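Local coordinates for protein omega-class glutathione S-transferase (Bombyx mori, PDB 3WD6) that probably acts as a glutathione transferase and glutathione-dependent dehydroascorbate reductase, binding glutathione in its N-terminal thioredoxin-like domain, at residues 47-52 with 221-226; 81-86 with 96-101; 150-155 with 203-208; 169-172 with 177-180. All coordinates share one frame; numbering follows the deposited sequence.

How the contacts relate
Contact 2 lies inside the thioredoxin-like N-terminal domain, between the sheet and helix 92-102, while contacts 3 and 4 lie in the helical C-terminal domain; contact 1 joins helix 39-51 of the first to residues 221-226. Along the chain the loop closed by contact 1 encloses the other three, contact 2 comes first, and contact 4 is nested within contact 3. Centres of contacts 1 and 4 are about 14 Å apart, those of contacts 2 and 3 about 34 Å. Contact 1 touches contact 2 through the Lys51-Asp100 salt bridge and contact 4 through Ala50 against Tyr180, so contacts 1, 2 and 4 adjoin where the two domains meet, with Glu97 near Tyr177 linking 2 and 4, while contact 3 stands apart.

Contact 1 of 4, residues 47-52 with 221-226; sequences ALNAKQ and VSQYLI. With EDO (1,2-ethanediol), chain H.
Asn49 and Gln223 reach toward each other from opposite directions and lay their amides one over the other, the two planes only 15° apart. In this stack ND2 of Asn49 sits 3.2 Å from CD of Gln223. The same nitrogen is 3.3 Å from Gln223 OE1, but the angle is too poor for a hydrogen bond; the amides meet by their flat sides. Each has polar partners of its own: Asn49 OD1 bonds Tyr55 OH, Asn49 ND2 bonds Ala220 O, and Gln223 NE2 turns back to Ser219 O. Gln223 sets its CG between the backbone N and the carbonyl carbon (chi1 65°) and runs on extended, which carries its amide to that of the asparagine. Here helix 39-51 of the thioredoxin-like domain meets the chain around and after helix 219-222, a junction between the two GST domains, and the first ends at Gln52 in a Schellman motif. With Asn49 cut back to an alanine, Ala220 O and Tyr55 OH would probably lose the amide that bonds them, and the Gln223 amide the flat group stacked on it. Beside the stack lies an ethanediol, probably from the crystallisation liquor, whose O2 donates to Gln223 OE1 at 2.6 Å; its O1 is 3.1 Å from Leu48 O. Tyr224 adds its CB at 4.2 Å from Asn49 ND2, then leads its ring away. That ring makes a cation-pi contact with Arg36 and its hydroxyl bonds Asn34, with the side chain about 7 Å from that of the glutathione-binding Cys38.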
# COMPACT_ATOMS: atom_id res chain seq x y z
N ALA A 47 -7.18 -3.93 -2.82
CA ALA A 47 -7.88 -4.40 -3.99
C ALA A 47 -8.77 -5.58 -3.60
O ALA A 47 -9.99 -5.58 -3.88
CB ALA A 47 -6.89 -4.78 -5.11
N LEU A 48 -8.17 -6.58 -2.95
CA LEU A 48 -8.93 -7.76 -2.54
C LEU A 48 -10.11 -7.38 -1.63
O LEU A 48 -11.22 -7.91 -1.79
CB LEU A 48 -8.04 -8.78 -1.85
CG LEU A 48 -6.98 -9.44 -2.72
CD1 LEU A 48 -5.96 -10.12 -1.83
CD2 LEU A 48 -7.60 -10.45 -3.65
N ASN A 49 -9.87 -6.46 -0.68
CA ASN A 49 -10.96 -6.00 0.18
C ASN A 49 -12.08 -5.34 -0.61
O ASN A 49 -13.25 -5.69 -0.46
CB ASN A 49 -10.46 -5.02 1.24
CG ASN A 49 -9.58 -5.68 2.29
OD1 ASN A 49 -9.36 -6.90 2.26
ND2 ASN A 49 -9.08 -4.88 3.24
N ALA A 50 -11.73 -4.36 -1.44
CA ALA A 50 -12.73 -3.58 -2.14
C ALA A 50 -13.61 -4.48 -3.03
O ALA A 50 -14.84 -4.26 -3.17
CB ALA A 50 -12.07 -2.47 -2.95
N LYS A 51 -12.97 -5.49 -3.64
CA LYS A 51 -13.66 -6.38 -4.58
C LYS A 51 -14.34 -7.54 -3.85
O LYS A 51 -15.08 -8.32 -4.46
CB LYS A 51 -12.68 -6.91 -5.66
CG LYS A 51 -12.06 -5.80 -6.54
CD LYS A 51 -11.02 -6.36 -7.52
CE LYS A 51 -11.63 -6.97 -8.77
NZ LYS A 51 -12.48 -6.00 -9.55
N GLN A 52 -14.11 -7.63 -2.55
CA GLN A 52 -14.74 -8.66 -1.73
C GLN A 52 -14.37 -10.06 -2.19
O GLN A 52 -15.20 -10.97 -2.16
CB GLN A 52 -16.26 -8.51 -1.77
CG GLN A 52 -16.72 -7.08 -1.58
CD GLN A 52 -17.57 -6.90 -0.34
OE1 GLN A 52 -18.74 -6.55 -0.43
NE2 GLN A 52 -16.97 -7.15 0.83
N VAL A 221 -10.22 0.36 3.16
CA VAL A 221 -9.17 1.00 3.92
C VAL A 221 -9.31 0.74 5.43
O VAL A 221 -8.36 0.28 6.08
CB VAL A 221 -9.13 2.53 3.68
CG1 VAL A 221 -8.14 3.18 4.61
CG2 VAL A 221 -8.77 2.83 2.20
N SER A 222 -10.50 0.97 5.97
CA SER A 222 -10.65 1.02 7.43
C SER A 222 -10.37 -0.31 8.12
O SER A 222 -9.84 -0.35 9.21
CB SER A 222 -12.02 1.56 7.83
OG SER A 222 -13.06 0.72 7.35
N GLN A 223 -10.71 -1.41 7.46
CA GLN A 223 -10.59 -2.70 8.13
C GLN A 223 -9.12 -3.12 8.22
O GLN A 223 -8.79 -4.02 8.98
CB GLN A 223 -11.39 -3.74 7.35
CG GLN A 223 -10.82 -3.97 5.97
CD GLN A 223 -11.60 -4.99 5.17
OE1 GLN A 223 -11.30 -6.19 5.22
NE2 GLN A 223 -12.60 -4.51 4.40
N TYR A 224 -8.26 -2.47 7.43
CA TYR A 224 -6.83 -2.80 7.42
C TYR A 224 -5.96 -1.70 8.05
O TYR A 224 -4.74 -1.83 8.10
CB TYR A 224 -6.36 -3.09 5.97
CG TYR A 224 -4.99 -3.74 5.84
CD1 TYR A 224 -4.74 -5.00 6.40
CD2 TYR A 224 -3.95 -3.13 5.12
CE1 TYR A 224 -3.48 -5.63 6.27
CE2 TYR A 224 -2.68 -3.76 4.97
CZ TYR A 224 -2.46 -5.01 5.56
OH TYR A 224 -1.24 -5.65 5.46
N LEU A 225 -6.57 -0.60 8.50
CA LEU A 225 -5.80 0.50 9.09
C LEU A 225 -4.83 0.03 10.19
O LEU A 225 -5.16 -0.85 11.00
CB LEU A 225 -6.73 1.54 9.71
CG LEU A 225 -7.35 2.52 8.72
CD1 LEU A 225 -8.27 3.50 9.49
CD2 LEU A 225 -6.25 3.26 7.93
N ILE A 226 -3.65 0.63 10.21
CA ILE A 226 -2.74 0.44 11.32
C ILE A 226 -2.94 1.60 12.32
O ILE A 226 -2.76 2.77 11.94
CB ILE A 226 -1.30 0.42 10.81
CG1 ILE A 226 -1.15 -0.71 9.78
CG2 ILE A 226 -0.29 0.27 11.97
CD1 ILE A 226 0.21 -0.78 9.10
C1 EDO H . -12.87 -8.97 1.93
O1 EDO H . -12.28 -9.40 0.69
C2 EDO H . -12.03 -9.42 3.13
O2 EDO H . -12.09 -8.47 4.21

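Contact 2 of 4, residues 81-86 with 96-101; sequences IEIAED and VEYLDE
Ile81 points its CD1 methyl at two consecutive residues of helix 92-102, lying 4.2 Å from CD1 of Tyr98 and equally 4.2 Å from CD2 of Leu99. This is the buried side of the contact. Ile81 and Leu99 slide past each other in opposite directions, their terminal methyls meeting, and the isoleucine reaches that far because CG1 stands between its backbone N and carbonyl carbon (chi1 69°). The outer side is built differently. Ile83 and Tyr98 approach from opposite directions, CD1 of Ile83 lying 3.6 Å from CZ of Tyr98 at an oblique position to the ring, while Ile83 CG2 is 3.9 Å from Tyr98 CE1. Tyr98 swings its CG anti to the backbone N (chi1 179°), which extends the ring away from the helix toward the corner at residue 83. Both residues are partly exposed and also touch a crystal neighbour, so part of their surroundings comes from the lattice. No hydrogen bond crosses between the segments. Polar order is found instead across the corner, where Asp86 N donates to the anti lone pair of Glu82 OE1 at 3.0 Å; Lys72 forms salt bridges with both acids. In the thioredoxin fold the helix that follows the last strand packs back on the sheet, and helix 92-102 does so here: strand 80-82 pairs with strand 87-90 through Ile81 and Ile89, while Ile81 on Thr44 and Leu99 on Leu48 bring in helix 39-51.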
# COMPACT_ATOMS: atom_id res chain seq x y z
N ILE A 81 0.71 -13.06 -4.83
CA ILE A 81 -0.49 -13.87 -4.68
C ILE A 81 -0.29 -15.28 -5.26
O ILE A 81 0.46 -15.48 -6.23
CB ILE A 81 -1.76 -13.19 -5.31
CG1 ILE A 81 -1.66 -13.15 -6.84
CG2 ILE A 81 -1.95 -11.79 -4.74
CD1 ILE A 81 -2.87 -12.47 -7.51
N GLU A 82 -0.96 -16.26 -4.65
CA GLU A 82 -0.91 -17.64 -5.13
C GLU A 82 -2.34 -18.00 -5.51
O GLU A 82 -3.23 -18.08 -4.65
CB GLU A 82 -0.39 -18.58 -4.02
CG GLU A 82 -0.18 -20.03 -4.46
CD GLU A 82 0.80 -20.80 -3.54
OE1 GLU A 82 1.31 -21.88 -3.93
OE2 GLU A 82 1.05 -20.32 -2.41
N ILE A 83 -2.59 -18.20 -6.81
CA ILE A 83 -3.97 -18.33 -7.28
C ILE A 83 -4.37 -19.80 -7.42
O ILE A 83 -5.56 -20.13 -7.59
CB ILE A 83 -4.19 -17.57 -8.60
CG1 ILE A 83 -3.19 -18.03 -9.66
CG2 ILE A 83 -4.03 -16.06 -8.36
CD1 ILE A 83 -3.37 -17.35 -11.00
N ALA A 84 -3.36 -20.67 -7.32
CA ALA A 84 -3.50 -22.12 -7.42
C ALA A 84 -2.18 -22.70 -6.93
O ALA A 84 -1.18 -21.96 -6.81
CB ALA A 84 -3.77 -22.52 -8.85
N GLU A 85 -2.13 -24.01 -6.64
CA GLU A 85 -0.91 -24.55 -6.05
C GLU A 85 0.32 -24.30 -6.95
O GLU A 85 0.33 -24.67 -8.13
CB GLU A 85 -1.02 -26.03 -5.70
CG GLU A 85 0.08 -26.46 -4.71
CD GLU A 85 0.01 -27.93 -4.29
OE1 GLU A 85 -0.77 -28.72 -4.90
OE2 GLU A 85 0.74 -28.30 -3.35
N ASP A 86 1.34 -23.66 -6.39
CA ASP A 86 2.57 -23.37 -7.12
C ASP A 86 2.34 -22.49 -8.34
O ASP A 86 3.13 -22.53 -9.30
CB ASP A 86 3.29 -24.66 -7.52
CG ASP A 86 3.63 -25.55 -6.33
OD1 ASP A 86 3.84 -25.01 -5.22
OD2 ASP A 86 3.68 -26.80 -6.50
N VAL A 96 -2.60 -6.58 -8.72
CA VAL A 96 -3.87 -5.85 -8.75
C VAL A 96 -4.51 -5.84 -10.13
O VAL A 96 -5.73 -5.96 -10.24
CB VAL A 96 -3.72 -4.43 -8.19
CG1 VAL A 96 -4.98 -3.63 -8.44
CG2 VAL A 96 -3.39 -4.51 -6.69
N GLU A 97 -3.70 -5.71 -11.18
CA GLU A 97 -4.24 -5.71 -12.55
C GLU A 97 -4.81 -7.09 -12.92
O GLU A 97 -5.87 -7.19 -13.55
CB GLU A 97 -3.21 -5.18 -13.57
CG GLU A 97 -2.85 -3.68 -13.35
CD GLU A 97 -1.53 -3.20 -14.04
OE1 GLU A 97 -0.94 -3.95 -14.87
OE2 GLU A 97 -1.09 -2.04 -13.76
N TYR A 98 -4.13 -8.16 -12.50
CA TYR A 98 -4.67 -9.51 -12.63
C TYR A 98 -6.03 -9.73 -11.94
O TYR A 98 -6.96 -10.31 -12.54
CB TYR A 98 -3.66 -10.54 -12.11
CG TYR A 98 -4.18 -11.96 -12.22
CD1 TYR A 98 -4.91 -12.53 -11.19
CD2 TYR A 98 -3.95 -12.72 -13.37
CE1 TYR A 98 -5.38 -13.82 -11.27
CE2 TYR A 98 -4.42 -14.03 -13.47
CZ TYR A 98 -5.15 -14.57 -12.41
OH TYR A 98 -5.63 -15.86 -12.49
N LEU A 99 -6.16 -9.29 -10.69
CA LEU A 99 -7.41 -9.45 -9.96
C LEU A 99 -8.53 -8.67 -10.64
O LEU A 99 -9.68 -9.14 -10.72
CB LEU A 99 -7.26 -9.03 -8.49
CG LEU A 99 -6.27 -9.90 -7.68
CD1 LEU A 99 -5.79 -9.18 -6.38
CD2 LEU A 99 -6.86 -11.28 -7.38
N ASP A 100 -8.21 -7.48 -11.15
CA ASP A 100 -9.24 -6.66 -11.80
C ASP A 100 -9.73 -7.31 -13.11
O ASP A 100 -10.90 -7.17 -13.46
CB ASP A 100 -8.75 -5.23 -12.05
CG ASP A 100 -9.88 -4.19 -11.98
OD1 ASP A 100 -10.67 -4.23 -10.99
OD2 ASP A 100 -9.98 -3.35 -12.92
N GLU A 101 -8.84 -8.02 -13.81
CA GLU A 101 -9.22 -8.68 -15.08
C GLU A 101 -10.05 -9.94 -14.82
O GLU A 101 -11.01 -10.24 -15.55
CB GLU A 101 -7.98 -9.04 -15.90
CG GLU A 101 -7.38 -7.87 -16.66
CD GLU A 101 -5.94 -8.09 -17.10
OE1 GLU A 101 -5.48 -9.26 -17.11
OE2 GLU A 101 -5.25 -7.09 -17.42

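Contact 3 of 4, residues 150-155 with 203-208; sequences AYHKAL and SKYSLL
The hydroxyl of Tyr205 comes in beside His152, 3.4 Å from the ring carbon CD2 and 3.4 Å from the backbone O of the same residue, while its hydrogen bond goes to OD1 of Asp156 a turn further along the helix. The oxygen meets the histidine at its edge, near the ring plane, and CE2 of Tyr205 lies at that edge too, the two side chains crossing at about a right angle. The imidazole is held by a bond from ND1 to Val148 O in the preceding turn, and Tyr151 CD2 lies over one of its faces. With CG anti to the carbonyl carbon, chi1 -66° carries the ring of Tyr205 to helix 145-165, and CE1, on the other side of the ring, rests 3.6 Å from CB of Leu155. Leu208 finishes the apolar part, its CD2 lying 3.9 Å from Leu155 CB and 4.0 Å from Leu155 CD2. On the outer side CG of Lys204 lies over one face of the tyrosine near its rim, 3.8 Å above the ring plane. Tyr205 occupies the N-cap position of helix 206-216 and is the third residue of the type I turn Ser203-Ser206, so the residue that leads into this helix also packs it against helix 145-165. Far from the glutathione site, this is packing within the helical domain: Gln159 bonds Lys204 O and Leu208 N, Leu155 and Tyr151 reach Ile129 of helix 127-138, and Leu155 also meets Phe186 of helix 177-189.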
# COMPACT_ATOMS: atom_id res chain seq x y z
N ALA A 150 10.06 17.83 -4.74
CA ALA A 150 9.48 16.86 -5.66
C ALA A 150 8.19 16.27 -5.07
O ALA A 150 7.17 16.13 -5.76
CB ALA A 150 10.48 15.75 -5.95
N TYR A 151 8.26 15.93 -3.79
CA TYR A 151 7.13 15.44 -3.04
C TYR A 151 5.94 16.41 -3.13
O TYR A 151 4.80 15.99 -3.38
CB TYR A 151 7.59 15.20 -1.59
CG TYR A 151 6.53 15.23 -0.51
CD1 TYR A 151 5.69 14.14 -0.30
CD2 TYR A 151 6.41 16.32 0.34
CE1 TYR A 151 4.73 14.16 0.71
CE2 TYR A 151 5.46 16.35 1.36
CZ TYR A 151 4.63 15.27 1.54
OH TYR A 151 3.69 15.30 2.55
N HIS A 152 6.20 17.70 -2.95
CA HIS A 152 5.15 18.71 -3.06
C HIS A 152 4.59 18.82 -4.46
O HIS A 152 3.39 19.08 -4.63
CB HIS A 152 5.62 20.08 -2.58
CG HIS A 152 5.65 20.20 -1.09
ND1 HIS A 152 6.82 20.10 -0.36
CD2 HIS A 152 4.66 20.38 -0.19
CE1 HIS A 152 6.55 20.23 0.92
NE2 HIS A 152 5.24 20.41 1.05
N LYS A 153 5.45 18.65 -5.46
CA LYS A 153 5.00 18.62 -6.85
C LYS A 153 4.05 17.45 -6.99
O LYS A 153 3.04 17.53 -7.70
CB LYS A 153 6.18 18.41 -7.80
CG LYS A 153 6.82 19.68 -8.35
CD LYS A 153 7.70 19.37 -9.59
CE LYS A 153 6.83 19.09 -10.83
NZ LYS A 153 7.56 18.46 -11.98
N ALA A 154 4.41 16.36 -6.32
CA ALA A 154 3.64 15.14 -6.36
C ALA A 154 2.24 15.40 -5.81
O ALA A 154 1.23 15.10 -6.46
CB ALA A 154 4.35 14.04 -5.57
N LEU A 155 2.18 15.98 -4.61
CA LEU A 155 0.90 16.29 -4.00
C LEU A 155 0.09 17.26 -4.87
O LEU A 155 -1.10 17.03 -5.11
CB LEU A 155 1.10 16.86 -2.60
CG LEU A 155 1.95 15.99 -1.67
CD1 LEU A 155 2.23 16.73 -0.37
CD2 LEU A 155 1.27 14.64 -1.40
N SER A 203 -4.30 25.25 4.07
CA SER A 203 -4.95 26.03 3.03
C SER A 203 -4.62 25.43 1.65
O SER A 203 -5.52 25.06 0.88
CB SER A 203 -4.57 27.52 3.11
OG SER A 203 -3.22 27.76 2.72
N LYS A 204 -3.32 25.32 1.37
CA LYS A 204 -2.84 24.72 0.13
C LYS A 204 -3.42 23.32 -0.13
O LYS A 204 -3.84 23.00 -1.25
CB LYS A 204 -1.31 24.66 0.13
CG LYS A 204 -0.69 24.50 -1.26
CD LYS A 204 0.82 24.78 -1.23
CE LYS A 204 1.37 24.92 -2.65
NZ LYS A 204 2.87 24.96 -2.69
N TYR A 205 -3.50 22.49 0.91
CA TYR A 205 -3.85 21.11 0.68
C TYR A 205 -5.19 20.70 1.29
O TYR A 205 -5.42 19.51 1.56
CB TYR A 205 -2.70 20.19 1.13
CG TYR A 205 -1.47 20.38 0.26
CD1 TYR A 205 -1.43 19.88 -1.04
CD2 TYR A 205 -0.35 21.07 0.73
CE1 TYR A 205 -0.30 20.05 -1.84
CE2 TYR A 205 0.77 21.25 -0.07
CZ TYR A 205 0.79 20.73 -1.35
OH TYR A 205 1.91 20.90 -2.15
N SER A 206 -6.08 21.66 1.46
CA SER A 206 -7.35 21.36 2.09
C SER A 206 -8.15 20.31 1.32
O SER A 206 -8.84 19.48 1.91
CB SER A 206 -8.18 22.63 2.32
OG SER A 206 -8.95 22.95 1.18
N LEU A 207 -8.08 20.33 -0.00
CA LEU A 207 -8.84 19.36 -0.78
C LEU A 207 -8.25 17.97 -0.58
O LEU A 207 -8.98 16.99 -0.41
CB LEU A 207 -8.84 19.72 -2.26
CG LEU A 207 -9.67 18.73 -3.10
CD1 LEU A 207 -11.14 18.79 -2.70
CD2 LEU A 207 -9.49 18.98 -4.59
N LEU A 208 -6.92 17.89 -0.59
CA LEU A 208 -6.23 16.61 -0.39
C LEU A 208 -6.44 16.07 1.04
O LEU A 208 -6.67 14.87 1.26
CB LEU A 208 -4.74 16.77 -0.70
CG LEU A 208 -3.93 15.51 -0.96
CD1 LEU A 208 -4.65 14.61 -1.95
CD2 LEU A 208 -2.54 15.88 -1.50

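Contact 4 of 4, residues 169-172 with 177-180; sequences FLDG and YADY
Asp179 and Asp171 both turn CG anti to their own carbonyl carbon (chi1 -55° and -77°), which sends each carboxylate across to the other segment's backbone. Asp179 takes the turn 169-172 with two oxygens: Leu170 N donates to OD1 at 2.7 Å and Asp171 N to OD2 at 2.9 Å, both on syn lone pairs. Tyr211 OH adds a second bond to OD1 and Gly176 N one to OD2, so this buried carboxylate has four partners. In return, Asp171 OD2 accepts Ala178 N at 2.9 Å, met nearly end-on to its C-O bond. The two carboxylates stand 83° apart in plane, and their OD2 atoms are 3.4 Å from each other, a closeness of like charges probably eased by the N-H donors around them. Beside them Leu170 CB packs on Ala178 CB at 4.1 Å. Were Asp179 an alanine, the amides of Leu170 and Asp171 would probably lose their acceptors and Tyr211 OH its mate. Asp179, bonded to Gly176 N just before the helix, probably corresponds to the aspartate of the N-capping box known in GST folds, consistent with a role in starting this helix. The turn lies between helices 145-165 and 177-189; Phe169 and Leu170 lean on helix 206-216, Leu170 and Ala178 on helix 113-125, and Tyr180 on helix 39-51 of the N-terminal domain.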
# COMPACT_ATOMS: atom_id res chain seq x y z
N PHE A 169 -13.61 10.89 -4.99
CA PHE A 169 -12.39 10.12 -5.14
C PHE A 169 -11.85 10.24 -6.56
O PHE A 169 -12.58 10.61 -7.49
CB PHE A 169 -12.64 8.64 -4.82
CG PHE A 169 -13.12 8.40 -3.41
CD1 PHE A 169 -12.27 8.63 -2.33
CD2 PHE A 169 -14.41 7.93 -3.16
CE1 PHE A 169 -12.70 8.41 -1.02
CE2 PHE A 169 -14.85 7.70 -1.84
CZ PHE A 169 -13.99 7.94 -0.77
N LEU A 170 -10.57 9.93 -6.73
CA LEU A 170 -9.98 9.98 -8.05
C LEU A 170 -10.80 9.17 -9.05
O LEU A 170 -11.03 9.59 -10.19
CB LEU A 170 -8.54 9.48 -8.00
CG LEU A 170 -7.57 10.41 -7.28
CD1 LEU A 170 -6.21 9.69 -6.97
CD2 LEU A 170 -7.36 11.72 -8.06
N ASP A 171 -11.28 8.00 -8.64
CA ASP A 171 -11.99 7.14 -9.58
C ASP A 171 -13.52 7.31 -9.61
O ASP A 171 -14.20 6.63 -10.38
CB ASP A 171 -11.59 5.67 -9.40
CG ASP A 171 -10.22 5.38 -10.01
OD1 ASP A 171 -10.05 5.66 -11.22
OD2 ASP A 171 -9.30 4.91 -9.29
N GLY A 172 -14.05 8.25 -8.82
CA GLY A 172 -15.47 8.56 -8.86
C GLY A 172 -16.05 8.78 -7.48
O GLY A 172 -15.42 9.45 -6.65
N TYR A 177 -8.70 2.22 -8.66
CA TYR A 177 -7.32 1.77 -8.77
C TYR A 177 -6.37 2.89 -8.36
O TYR A 177 -5.47 2.68 -7.54
CB TYR A 177 -7.06 1.36 -10.21
CG TYR A 177 -5.65 0.99 -10.57
CD1 TYR A 177 -4.73 1.97 -10.95
CD2 TYR A 177 -5.24 -0.34 -10.61
CE1 TYR A 177 -3.43 1.63 -11.35
CE2 TYR A 177 -3.95 -0.69 -11.00
CZ TYR A 177 -3.05 0.30 -11.37
OH TYR A 177 -1.75 -0.04 -11.75
N ALA A 178 -6.59 4.06 -8.95
CA ALA A 178 -5.75 5.22 -8.69
C ALA A 178 -5.76 5.54 -7.19
O ALA A 178 -4.70 5.71 -6.57
CB ALA A 178 -6.24 6.41 -9.51
N ASP A 179 -6.96 5.59 -6.61
CA ASP A 179 -7.05 5.84 -5.18
C ASP A 179 -6.34 4.76 -4.38
O ASP A 179 -5.46 5.06 -3.58
CB ASP A 179 -8.51 5.92 -4.74
CG ASP A 179 -9.30 6.95 -5.53
OD1 ASP A 179 -9.16 8.17 -5.23
OD2 ASP A 179 -10.07 6.53 -6.43
N TYR A 180 -6.71 3.50 -4.59
CA TYR A 180 -6.17 2.42 -3.77
C TYR A 180 -4.67 2.26 -3.94
O TYR A 180 -3.98 1.91 -2.98
CB TYR A 180 -6.86 1.10 -4.06
CG TYR A 180 -8.26 1.01 -3.48
CD1 TYR A 180 -8.53 1.45 -2.18
CD2 TYR A 180 -9.32 0.51 -4.25
CE1 TYR A 180 -9.82 1.39 -1.64
CE2 TYR A 180 -10.61 0.45 -3.73
CZ TYR A 180 -10.86 0.88 -2.42
OH TYR A 180 -12.13 0.79 -1.89